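Local coordinates for protein 361aa long hypothetical D-aminopeptidase (Pyrococcus horikoshii, PDB 2DRH) that is of unknown function but probably acts as an aminopeptidase of the S58 (DmpA) family, with four copies of the chain in its assembly, at residues Lys25-Gly30 and Phe284-Arg289; Thr33-Lys38 and Arg331-Arg336; Asn61-Lys66 and Val124-Val129; Ala71-Gly76 and Val81-Leu86. All blocks are in the same frame, centred on the assembly; numbering follows the deposited sequence.

Interaction 1: residues Lys25-Gly30 and Phe284-Arg289; sequences KGVKVG and FSTANR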
loop_
_atom_site.group_PDB
_atom_site.type_symbol
_atom_site.label_atom_id
_atom_site.label_comp_id
_atom_site.label_asym_id
_atom_site.label_seq_id
_atom_site.Cartn_x
_atom_site.Cartn_y
_atom_site.Cartn_z
ATOM N N LYS A 25 21.906 -21.370 6.081
ATOM C CA LYS A 25 22.889 -21.335 7.157
ATOM C C LYS A 25 22.684 -20.200 8.153
ATOM O O LYS A 25 22.583 -19.030 7.773
ATOM C CB LYS A 25 24.311 -21.259 6.582
ATOM C CG LYS A 25 24.665 -19.925 5.947
ATOM C CD LYS A 25 24.055 -19.772 4.560
ATOM C CE LYS A 25 24.074 -18.321 4.099
ATOM N NZ LYS A 25 23.118 -17.502 4.904
ATOM N N GLY A 26 22.630 -20.557 9.433
ATOM C CA GLY A 26 22.451 -19.558 10.469
ATOM C C GLY A 26 21.038 -19.513 11.015
ATOM O O GLY A 26 20.836 -19.195 12.189
ATOM N N VAL A 27 20.058 -19.823 10.171
ATOM C CA VAL A 27 18.660 -19.814 10.601
ATOM C C VAL A 27 18.425 -20.959 11.581
ATOM O O VAL A 27 18.931 -22.062 11.389
ATOM C CB VAL A 27 17.697 -19.955 9.387
ATOM C CG1 VAL A 27 16.250 -20.094 9.861
ATOM C CG2 VAL A 27 17.833 -18.737 8.487
ATOM N N LYS A 28 17.664 -20.688 12.637
ATOM C CA LYS A 28 17.367 -21.698 13.645
ATOM C C LYS A 28 15.898 -21.657 14.073
ATOM O O LYS A 28 15.277 -20.593 14.074
ATOM C CB LYS A 28 18.287 -21.496 14.849
ATOM C CG LYS A 28 19.766 -21.744 14.514
ATOM C CD LYS A 28 20.693 -21.249 15.610
ATOM C CE LYS A 28 20.449 -21.968 16.923
ATOM N NZ LYS A 28 21.173 -21.300 18.049
ATOM N N VAL A 29 15.355 -22.825 14.426
ATOM C CA VAL A 29 13.956 -22.951 14.845
ATOM C C VAL A 29 13.821 -23.700 16.171
ATOM O O VAL A 29 14.412 -24.767 16.357
ATOM C CB VAL A 29 13.106 -23.707 13.791
ATOM C CG1 VAL A 29 11.669 -23.817 14.266
ATOM C CG2 VAL A 29 13.158 -22.989 12.455
ATOM N N GLY A 30 13.035 -23.134 17.083
ATOM C CA GLY A 30 12.816 -23.754 18.379
ATOM C C GLY A 30 11.334 -23.819 18.703
ATOM O O GLY A 30 10.579 -22.927 18.313
ATOM N N PHE A 284 12.903 -12.671 4.495
ATOM C CA PHE A 284 14.117 -11.979 4.907
ATOM C C PHE A 284 15.351 -12.653 4.325
ATOM O O PHE A 284 15.327 -13.841 3.996
ATOM C CB PHE A 284 14.213 -11.929 6.437
ATOM C CG PHE A 284 14.456 -13.269 7.097
ATOM C CD1 PHE A 284 15.747 -13.797 7.196
ATOM C CD2 PHE A 284 13.398 -13.990 7.650
ATOM C CE1 PHE A 284 15.976 -15.021 7.839
ATOM C CE2 PHE A 284 13.615 -15.207 8.292
ATOM C CZ PHE A 284 14.910 -15.725 8.389
ATOM N N SER A 285 16.421 -11.882 4.184
ATOM C CA SER A 285 17.672 -12.398 3.650
ATOM C C SER A 285 18.753 -12.324 4.718
ATOM O O SER A 285 18.754 -11.427 5.551
ATOM C CB SER A 285 18.098 -11.588 2.422
ATOM O OG SER A 285 19.399 -11.958 1.987
ATOM N N THR A 286 19.668 -13.283 4.697
ATOM C CA THR A 286 20.762 -13.321 5.660
ATOM C C THR A 286 22.013 -12.742 5.013
ATOM O O THR A 286 23.054 -12.627 5.650
ATOM C CB THR A 286 21.083 -14.764 6.075
ATOM O OG1 THR A 286 21.397 -15.529 4.902
ATOM C CG2 THR A 286 19.897 -15.402 6.781
ATOM N N ALA A 287 21.900 -12.376 3.742
ATOM C CA ALA A 287 23.030 -11.844 2.986
ATOM C C ALA A 287 23.549 -10.472 3.422
ATOM O O ALA A 287 24.756 -10.212 3.339
ATOM C CB ALA A 287 22.682 -11.822 1.504
ATOM N N ASN A 288 22.658 -9.594 3.878
ATOM C CA ASN A 288 23.067 -8.258 4.309
ATOM C C ASN A 288 22.687 -7.944 5.746
ATOM O O ASN A 288 21.508 -7.739 6.056
ATOM C CB ASN A 288 22.456 -7.183 3.403
ATOM C CG ASN A 288 23.104 -7.128 2.030
ATOM O OD1 ASN A 288 24.226 -6.638 1.876
ATOM N ND2 ASN A 288 22.398 -7.634 1.024
ATOM N N ARG A 289 23.681 -7.897 6.627
ATOM C CA ARG A 289 23.413 -7.574 8.021
ATOM C C ARG A 289 23.523 -6.068 8.208
ATOM O O ARG A 289 24.473 -5.441 7.738
ATOM C CB ARG A 289 24.388 -8.299 8.954
ATOM C CG ARG A 289 24.112 -9.791 9.090
ATOM C CD ARG A 289 24.916 -10.405 10.233
ATOM N NE ARG A 289 24.771 -11.858 10.291
ATOM C CZ ARG A 289 25.296 -12.627 11.241
ATOM N NH1 ARG A 289 26.004 -12.086 12.223
ATOM N NH2 ARG A 289 25.119 -13.941 11.205
#
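V27 and F284 form the buried, apolar side of this contact, in ordinary van der Waals contact. V27 CG2 stands 4.2 Å from F284 CZ, arriving at the edge of the ring near its plane rather than over a face. The same methyl also lies 4.3 Å from T286 CG2, so a single branch of V27 rests against both residues. The phenylalanine ring continues the apolar layer onto I243 and A245 of strand 240-246 and onto V67 and A69 of strand 65-73.

The other side is open to solvent and joined by a single polar bond. K25 is exposed, yet its chain is folded back by bends at chi2 (-78°) and chi4 (-69°), which bring NZ within 2.6 Å of T286 OG1, the acceptor. T286 thus faces both ways, its methyl turned to V27 and its hydroxyl to the ammonium. It sits inside an ST turn, in which A287 N donates to S285 OG over 3.1 Å.

Replacing T286 by a valine would probably leave the K25 ammonium without this oxygen partner, and its chain less fixed. The chemistry is therefore divided: apolar edge packing joins the loop leading into strand 28-36 to strand 278-285 and the corner that follows it, and a short lysine-hydroxyl bond closes the exposed margin.

Interaction 2: residues Thr33-Lys38 and Arg331-Arg336; sequences TLIKGK and RTMDGR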
loop_
_atom_site.group_PDB
_atom_site.type_symbol
_atom_site.label_atom_id
_atom_site.label_comp_id
_atom_site.label_asym_id
_atom_site.label_seq_id
_atom_site.Cartn_x
_atom_site.Cartn_y
_atom_site.Cartn_z
ATOM N N THR A 33 5.870 -26.894 23.199
ATOM C CA THR A 33 4.564 -27.511 22.984
ATOM C C THR A 33 3.782 -27.644 24.280
ATOM O O THR A 33 4.312 -28.116 25.278
ATOM C CB THR A 33 4.732 -28.908 22.343
ATOM O OG1 THR A 33 5.521 -28.785 21.152
ATOM C CG2 THR A 33 3.373 -29.515 21.983
ATOM N N LEU A 34 2.518 -27.228 24.250
ATOM C CA LEU A 34 1.663 -27.274 25.431
ATOM C C LEU A 34 0.412 -28.111 25.221
ATOM O O LEU A 34 -0.531 -27.690 24.546
ATOM C CB LEU A 34 1.262 -25.855 25.831
ATOM C CG LEU A 34 2.463 -24.943 26.046
ATOM C CD1 LEU A 34 2.003 -23.505 26.244
ATOM C CD2 LEU A 34 3.265 -25.459 27.246
ATOM N N ILE A 35 0.416 -29.298 25.815
ATOM C CA ILE A 35 -0.701 -30.221 25.713
ATOM C C ILE A 35 -1.082 -30.689 27.112
ATOM O O ILE A 35 -0.241 -31.200 27.854
ATOM C CB ILE A 35 -0.325 -31.440 24.846
ATOM C CG1 ILE A 35 0.142 -30.957 23.466
ATOM C CG2 ILE A 35 -1.523 -32.395 24.726
ATOM C CD1 ILE A 35 0.409 -32.074 22.465
ATOM N N LYS A 36 -2.349 -30.508 27.469
ATOM C CA LYS A 36 -2.828 -30.905 28.786
ATOM C C LYS A 36 -4.351 -30.921 28.854
ATOM O O LYS A 36 -5.015 -30.051 28.299
ATOM C CB LYS A 36 -2.288 -29.941 29.853
ATOM C CG LYS A 36 -3.013 -30.019 31.189
ATOM C CD LYS A 36 -2.728 -28.806 32.063
ATOM C CE LYS A 36 -3.595 -28.824 33.316
ATOM N NZ LYS A 36 -5.057 -28.879 32.994
ATOM N N GLY A 37 -4.893 -31.914 29.550
ATOM C CA GLY A 37 -6.333 -32.016 29.699
ATOM C C GLY A 37 -7.033 -32.677 28.530
ATOM O O GLY A 37 -6.425 -32.974 27.501
ATOM N N LYS A 38 -8.329 -32.905 28.693
ATOM C CA LYS A 38 -9.128 -33.530 27.656
ATOM C C LYS A 38 -10.608 -33.336 27.972
ATOM O O LYS A 38 -10.968 -32.991 29.096
ATOM C CB LYS A 38 -8.809 -35.023 27.593
ATOM C CG LYS A 38 -9.055 -35.738 28.915
ATOM C CD LYS A 38 -8.815 -37.243 28.827
ATOM C CE LYS A 38 -9.057 -37.905 30.184
ATOM N NZ LYS A 38 -8.839 -39.379 30.155
ATOM N N ARG A 331 0.233 -35.367 13.702
ATOM C CA ARG A 331 -0.317 -36.590 14.272
ATOM C C ARG A 331 -1.724 -36.284 14.776
ATOM O O ARG A 331 -1.974 -35.190 15.266
ATOM C CB ARG A 331 0.557 -37.065 15.435
ATOM C CG ARG A 331 0.532 -36.138 16.639
ATOM C CD ARG A 331 1.498 -36.602 17.718
ATOM N NE ARG A 331 1.422 -35.772 18.918
ATOM C CZ ARG A 331 0.371 -35.719 19.733
ATOM N NH1 ARG A 331 -0.709 -36.452 19.486
ATOM N NH2 ARG A 331 0.397 -34.931 20.800
ATOM N N THR A 332 -2.639 -37.240 14.647
ATOM C CA THR A 332 -4.021 -37.055 15.100
ATOM C C THR A 332 -4.043 -36.409 16.483
ATOM O O THR A 332 -3.119 -36.596 17.276
ATOM C CB THR A 332 -4.767 -38.406 15.169
ATOM O OG1 THR A 332 -4.916 -38.933 13.845
ATOM C CG2 THR A 332 -6.148 -38.242 15.815
ATOM N N MET A 333 -5.099 -35.653 16.775
ATOM C CA MET A 333 -5.198 -34.986 18.069
ATOM C C MET A 333 -6.602 -34.566 18.484
ATOM O O MET A 333 -7.373 -34.037 17.682
ATOM C CB MET A 333 -4.302 -33.754 18.091
ATOM C CG MET A 333 -4.454 -32.924 19.349
ATOM S SD MET A 333 -3.236 -31.627 19.435
ATOM C CE MET A 333 -1.782 -32.611 19.863
ATOM N N ASP A 334 -6.914 -34.794 19.756
ATOM C CA ASP A 334 -8.207 -34.429 20.311
ATOM C C ASP A 334 -8.012 -33.141 21.095
ATOM O O ASP A 334 -6.895 -32.821 21.504
ATOM C CB ASP A 334 -8.714 -35.522 21.248
ATOM C CG ASP A 334 -7.881 -35.638 22.504
ATOM O OD1 ASP A 334 -6.674 -35.936 22.395
ATOM O OD2 ASP A 334 -8.429 -35.423 23.601
ATOM N N GLY A 335 -9.094 -32.404 21.307
ATOM C CA GLY A 335 -8.982 -31.158 22.040
ATOM C C GLY A 335 -10.243 -30.800 22.793
ATOM O O GLY A 335 -11.040 -31.671 23.137
ATOM N N ARG A 336 -10.423 -29.510 23.047
ATOM C CA ARG A 336 -11.585 -29.024 23.777
ATOM C C ARG A 336 -12.881 -29.566 23.199
ATOM O O ARG A 336 -13.016 -29.715 21.987
ATOM C CB ARG A 336 -11.595 -27.488 23.785
ATOM C CG ARG A 336 -11.730 -26.818 22.422
ATOM C CD ARG A 336 -13.181 -26.455 22.133
ATOM N NE ARG A 336 -13.298 -25.427 21.099
ATOM C CZ ARG A 336 -14.444 -24.844 20.753
ATOM N NH1 ARG A 336 -15.578 -25.190 21.361
ATOM N NH2 ARG A 336 -14.457 -23.914 19.804
#
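The backbone oxygen of D334, whose side chain meets K38, is bonded by NE of R49. The same guanidinium gives NH2 to G37 O and, weakly, NH1 to K36 O, so R49 of strand 48-56 bridges the two segments through their carbonyls. Between the segments themselves the touching is done by side chains, without a hydrogen bond.

The apolar part centres on the delta methyl of I35. I35 CD1 and M333 CE approach tip to tip at 3.4 Å, closer than usual for two carbons, so the packing is compressed there. M333 leaves its backbone with CG anti to N (chi1 174°) and bends only at its last torsion, which turns CE up to the isoleucine. R331 comes to meet I35 from the opposite direction, its chain stretched out from CG to NE; its NH2 lies 3.3 Å from I35 CD1, and the methyl meets the guanidinium at the edge, near its plane.

K38 approaches D334 by its root alone, with CB 4.0 Å from OD2. The rest of the lysine runs away, leaving NZ 7.7 Å from D334 OD2, too far for a salt bridge.

This surface contact thus joins the end of strand 28-36 to the short strand 333-334, the partner of strand 340-341. Its direct chemistry is methyl contact and close packing, while the directional bonding between the two segments is supplied by a third element, R49.

Interaction 3: residues Asn61-Lys66 and Val124-Val129; sequences NIYKEK and VTTGSV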
loop_
_atom_site.group_PDB
_atom_site.type_symbol
_atom_site.label_atom_id
_atom_site.label_comp_id
_atom_site.label_asym_id
_atom_site.label_seq_id
_atom_site.Cartn_x
_atom_site.Cartn_y
_atom_site.Cartn_z
ATOM N N ASN A 61 23.250 -11.402 17.704
ATOM C CA ASN A 61 22.274 -10.456 18.233
ATOM C C ASN A 61 21.488 -9.853 17.063
ATOM O O ASN A 61 22.007 -9.033 16.310
ATOM C CB ASN A 61 22.981 -9.338 19.014
ATOM C CG ASN A 61 22.003 -8.439 19.764
ATOM O OD1 ASN A 61 21.022 -7.949 19.194
ATOM N ND2 ASN A 61 22.271 -8.216 21.043
ATOM N N ILE A 62 20.231 -10.264 16.927
ATOM C CA ILE A 62 19.375 -9.796 15.837
ATOM C C ILE A 62 19.064 -8.299 15.880
ATOM O O ILE A 62 18.899 -7.667 14.841
ATOM C CB ILE A 62 18.065 -10.608 15.810
ATOM C CG1 ILE A 62 18.403 -12.099 15.874
ATOM C CG2 ILE A 62 17.296 -10.322 14.529
ATOM C CD1 ILE A 62 17.215 -12.995 16.094
ATOM N N TYR A 63 18.998 -7.728 17.075
ATOM C CA TYR A 63 18.723 -6.298 17.214
ATOM C C TYR A 63 19.904 -5.412 16.782
ATOM O O TYR A 63 19.726 -4.403 16.085
ATOM C CB TYR A 63 18.374 -5.981 18.667
ATOM C CG TYR A 63 18.033 -4.532 18.913
ATOM C CD1 TYR A 63 16.810 -3.999 18.491
ATOM C CD2 TYR A 63 18.921 -3.696 19.581
ATOM C CE1 TYR A 63 16.484 -2.666 18.738
ATOM C CE2 TYR A 63 18.603 -2.359 19.834
ATOM C CZ TYR A 63 17.379 -1.854 19.411
ATOM O OH TYR A 63 17.051 -0.547 19.693
ATOM N N LYS A 64 21.111 -5.780 17.213
ATOM C CA LYS A 64 22.301 -5.011 16.866
ATOM C C LYS A 64 22.731 -5.320 15.441
ATOM O O LYS A 64 23.332 -4.481 14.771
ATOM C CB LYS A 64 23.434 -5.311 17.859
ATOM C CG LYS A 64 23.107 -4.867 19.276
ATOM C CD LYS A 64 22.909 -3.357 19.343
ATOM C CE LYS A 64 22.351 -2.921 20.694
ATOM N NZ LYS A 64 23.164 -3.425 21.837
ATOM N N GLU A 65 22.428 -6.529 14.983
ATOM C CA GLU A 65 22.748 -6.919 13.617
ATOM C C GLU A 65 21.465 -7.380 12.954
ATOM O O GLU A 65 21.093 -8.555 13.012
ATOM C CB GLU A 65 23.815 -8.020 13.589
ATOM C CG GLU A 65 25.169 -7.505 14.037
ATOM C CD GLU A 65 26.306 -8.431 13.676
ATOM O OE1 GLU A 65 26.310 -9.582 14.163
ATOM O OE2 GLU A 65 27.195 -7.995 12.905
ATOM N N LYS A 66 20.793 -6.422 12.327
ATOM C CA LYS A 66 19.515 -6.647 11.655
ATOM C C LYS A 66 19.651 -7.283 10.269
ATOM O O LYS A 66 20.723 -7.253 9.651
ATOM C CB LYS A 66 18.789 -5.306 11.525
ATOM C CG LYS A 66 18.538 -4.583 12.842
ATOM C CD LYS A 66 18.566 -3.076 12.631
ATOM C CE LYS A 66 17.720 -2.320 13.638
ATOM N NZ LYS A 66 18.026 -2.637 15.063
ATOM N N VAL A 124 17.417 3.412 27.087
ATOM C CA VAL A 124 18.302 4.272 27.869
ATOM C C VAL A 124 19.192 5.154 26.981
ATOM O O VAL A 124 19.059 6.376 26.983
ATOM C CB VAL A 124 19.210 3.430 28.802
ATOM C CG1 VAL A 124 19.917 4.328 29.805
ATOM C CG2 VAL A 124 18.391 2.383 29.514
ATOM N N THR A 125 20.102 4.538 26.230
ATOM C CA THR A 125 20.996 5.297 25.359
ATOM C C THR A 125 20.648 5.160 23.883
ATOM O O THR A 125 21.233 5.844 23.037
ATOM C CB THR A 125 22.477 4.899 25.566
ATOM O OG1 THR A 125 22.597 3.473 25.584
ATOM C CG2 THR A 125 22.996 5.464 26.873
ATOM N N THR A 126 19.715 4.262 23.570
ATOM C CA THR A 126 19.272 4.104 22.190
ATOM C C THR A 126 17.751 3.953 22.143
ATOM O O THR A 126 17.091 4.018 23.178
ATOM C CB THR A 126 19.933 2.906 21.491
ATOM O OG1 THR A 126 19.679 3.003 20.084
ATOM C CG2 THR A 126 19.381 1.590 22.006
ATOM N N GLY A 127 17.208 3.762 20.943
ATOM C CA GLY A 127 15.770 3.628 20.777
ATOM C C GLY A 127 15.142 2.370 21.352
ATOM O O GLY A 127 15.787 1.620 22.083
ATOM N N SER A 128 13.872 2.143 21.018
ATOM C CA SER A 128 13.149 0.976 21.512
ATOM C C SER A 128 13.363 -0.217 20.586
ATOM O O SER A 128 14.367 -0.290 19.886
ATOM C CB SER A 128 11.650 1.287 21.628
ATOM O OG SER A 128 11.066 1.491 20.353
ATOM N N VAL A 129 12.416 -1.149 20.578
ATOM C CA VAL A 129 12.538 -2.327 19.734
ATOM C C VAL A 129 11.207 -2.751 19.137
ATOM O O VAL A 129 10.153 -2.587 19.752
ATOM C CB VAL A 129 13.150 -3.507 20.523
ATOM C CG1 VAL A 129 12.282 -3.839 21.723
ATOM C CG2 VAL A 129 13.312 -4.709 19.616
#
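Y63 reaches the loop 124-129 through one hydrogen bond. Its OH donates to S128 O over 2.7 Å, tilted 28° from the carbonyl plane, and that oxygen lies at the ring edge.

One apolar contact flanks this bond: V129 CG2 comes obliquely against Y63 CD1 at 3.7 Å. T126 CG2 sits beside the hydroxyl in plain van der Waals contact, 3.9 Å from Y63 OH. With CG anti to the backbone N (chi1 -178°), the tyrosine extends from its turn toward the loop.

Further polar bonds hold the turn itself. N61 OD1 accepts from K64 N in an Asx motif, and K66 NZ donates in the carbonyl plane to Y63 O at 2.7 Å. That ammonium also lies 3.9 Å above one face of the Y63 ring, offset toward the rim, and is shared with E93 and H292. A phenylalanine in place of Y63 would probably leave S128 O without this donor and the loop less firmly attached.

H292, whose ring meets that of Y63, bonds T126 OG1 as well. The contact thus lies between the turn that precedes strand 65-73 and the loop before strand 132-136, with V129 resting on L112 and I115 of helix 104-118 and on L102 of the second subunit.

Interaction 4: residues Ala71-Gly76 and Val81-Leu86; sequences AFVMNG and VGLIQL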
loop_
_atom_site.group_PDB
_atom_site.type_symbol
_atom_site.label_atom_id
_atom_site.label_comp_id
_atom_site.label_asym_id
_atom_site.label_seq_id
_atom_site.Cartn_x
_atom_site.Cartn_y
_atom_site.Cartn_z
ATOM N N ALA A 71 7.484 -8.236 3.514
ATOM C CA ALA A 71 6.288 -8.966 3.920
ATOM C C ALA A 71 5.074 -8.612 3.071
ATOM O O ALA A 71 5.006 -7.531 2.488
ATOM C CB ALA A 71 5.994 -8.702 5.377
ATOM N N PHE A 72 4.126 -9.539 3.004
ATOM C CA PHE A 72 2.908 -9.341 2.240
ATOM C C PHE A 72 1.687 -9.897 2.963
ATOM O O PHE A 72 1.675 -11.048 3.405
ATOM C CB PHE A 72 3.011 -10.018 0.876
ATOM C CG PHE A 72 1.720 -10.003 0.097
ATOM C CD1 PHE A 72 1.156 -8.798 -0.324
ATOM C CD2 PHE A 72 1.063 -11.196 -0.210
ATOM C CE1 PHE A 72 -0.035 -8.783 -1.037
ATOM C CE2 PHE A 72 -0.132 -11.192 -0.925
ATOM C CZ PHE A 72 -0.680 -9.989 -1.338
ATOM N N VAL A 73 0.660 -9.070 3.089
ATOM C CA VAL A 73 -0.567 -9.515 3.727
ATOM C C VAL A 73 -1.516 -9.892 2.601
ATOM O O VAL A 73 -1.954 -9.020 1.854
ATOM C CB VAL A 73 -1.211 -8.397 4.564
ATOM C CG1 VAL A 73 -2.499 -8.913 5.220
ATOM C CG2 VAL A 73 -0.233 -7.921 5.633
ATOM N N MET A 74 -1.793 -11.188 2.445
ATOM C CA MET A 74 -2.719 -11.630 1.408
ATOM C C MET A 74 -4.133 -11.326 1.923
ATOM O O MET A 74 -4.960 -10.762 1.211
ATOM C CB MET A 74 -2.567 -13.129 1.137
ATOM C CG MET A 74 -3.627 -13.692 0.185
ATOM S SD MET A 74 -3.644 -12.921 -1.451
ATOM C CE MET A 74 -4.449 -14.183 -2.390
ATOM N N ASN A 75 -4.398 -11.711 3.165
ATOM C CA ASN A 75 -5.687 -11.435 3.790
ATOM C C ASN A 75 -5.416 -11.052 5.235
ATOM O O ASN A 75 -4.916 -11.857 6.024
ATOM C CB ASN A 75 -6.624 -12.640 3.721
ATOM C CG ASN A 75 -8.042 -12.299 4.191
ATOM O OD1 ASN A 75 -8.605 -11.276 3.799
ATOM N ND2 ASN A 75 -8.616 -13.158 5.023
ATOM N N GLY A 76 -5.742 -9.802 5.558
ATOM C CA GLY A 76 -5.518 -9.267 6.888
ATOM C C GLY A 76 -6.440 -9.638 8.039
ATOM O O GLY A 76 -6.573 -8.860 8.979
ATOM N N VAL A 81 2.099 -8.493 14.926
ATOM C CA VAL A 81 2.762 -7.428 15.648
ATOM C C VAL A 81 4.144 -7.233 15.017
ATOM O O VAL A 81 4.896 -8.201 14.852
ATOM C CB VAL A 81 2.940 -7.819 17.131
ATOM C CG1 VAL A 81 3.666 -6.714 17.886
ATOM C CG2 VAL A 81 1.581 -8.112 17.753
ATOM N N GLY A 82 4.460 -5.996 14.645
ATOM C CA GLY A 82 5.762 -5.707 14.066
ATOM C C GLY A 82 5.883 -5.435 12.574
ATOM O O GLY A 82 6.955 -5.039 12.122
ATOM N N LEU A 83 4.818 -5.619 11.798
ATOM C CA LEU A 83 4.925 -5.387 10.353
ATOM C C LEU A 83 5.100 -3.941 9.882
ATOM O O LEU A 83 5.767 -3.698 8.870
ATOM C CB LEU A 83 3.721 -5.987 9.620
ATOM C CG LEU A 83 3.513 -7.499 9.700
ATOM C CD1 LEU A 83 2.243 -7.854 8.940
ATOM C CD2 LEU A 83 4.726 -8.228 9.124
ATOM N N ILE A 84 4.508 -2.977 10.582
ATOM C CA ILE A 84 4.636 -1.595 10.132
ATOM C C ILE A 84 6.088 -1.107 10.055
ATOM O O ILE A 84 6.473 -0.453 9.086
ATOM C CB ILE A 84 3.785 -0.638 11.012
ATOM C CG1 ILE A 84 2.313 -0.689 10.565
ATOM C CG2 ILE A 84 4.284 0.782 10.890
ATOM C CD1 ILE A 84 1.714 -2.098 10.517
ATOM N N GLN A 85 6.898 -1.421 11.055
ATOM C CA GLN A 85 8.286 -0.976 11.018
ATOM C C GLN A 85 9.087 -1.838 10.050
ATOM O O GLN A 85 10.044 -1.368 9.449
ATOM C CB GLN A 85 8.925 -1.014 12.416
ATOM C CG GLN A 85 10.323 -0.360 12.467
ATOM C CD GLN A 85 10.787 -0.051 13.878
ATOM O OE1 GLN A 85 10.061 0.575 14.660
ATOM N NE2 GLN A 85 12.007 -0.484 14.216
ATOM N N LEU A 86 8.701 -3.100 9.900
ATOM C CA LEU A 86 9.408 -3.974 8.977
ATOM C C LEU A 86 9.347 -3.323 7.591
ATOM O O LEU A 86 10.372 -3.195 6.888
ATOM C CB LEU A 86 8.759 -5.368 8.958
ATOM C CG LEU A 86 9.532 -6.480 8.234
ATOM C CD1 LEU A 86 9.077 -7.836 8.734
ATOM C CD2 LEU A 86 9.338 -6.366 6.724
#
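A71 offers the smallest bump of this contact, and it abuts L83 while L86, one helical turn on, flanks it. A71 CB points almost straight at L83 CD2, 4.0 Å away. L86 CD2 comes in from beside it, 4.3 Å from A71 CB, and also reaches the strand backbone, 4.2 Å from A71 N.

L83 is a bump in its turn. Its two methyls fork over alternate residues of strand 65-73: CD2 goes to A71, and CD1 meets V73 CG2 at 4.1 Å, the valine and leucine side chains crossing obliquely. The leucine CG is anti to the carbonyl carbon (chi1 -62°), which carries the fork from the first turn of helix 83-89 onto the strand. F72, between these residues, points to the other side and packs on helix 252-268.

G82, with its positive phi of 106°, occupies the N-cap position and lets the chain enter the helix. At the far end of the strand segment M74 and N75 form a classic beta bulge opposite D279. V282 of strand 278-285 adjoins both A71 and L83, and V73 also rests on I84 of the second subunit.

Between residues 71-76 and 81-86 the joining is by methyl packing, without a hydrogen bond. N256 takes A71 N, but W87, the next helix residue, bonds A71 O by its indole N-H, so the methyl packing is supplemented by one polar tie.

How the interactions relate
Along the chain, interactions 1 and 2 alternate their segments: 25-30 and 33-38 lie at either end of strand 28-36, while 284-289 precedes 331-336. Their centres are about 32 Å apart, on opposite sides of the chain's centre. Interaction 3 falls within the span bracketed by both, and interaction 4 within that of interaction 3. Interactions 3 and 4 share strand 65-73, with centres about 20 Å apart, and both touch the second subunit. That strand pairs with 278-285 and 288-291, bringing interaction 1 into the same sheet; a salt bridge (R289 NH1 to E65 OE1, 3.2 Å) links interactions 1 and 3. These two thus join distant chain parts at this sheet; interaction 4 is a local strand-to-helix contact on it.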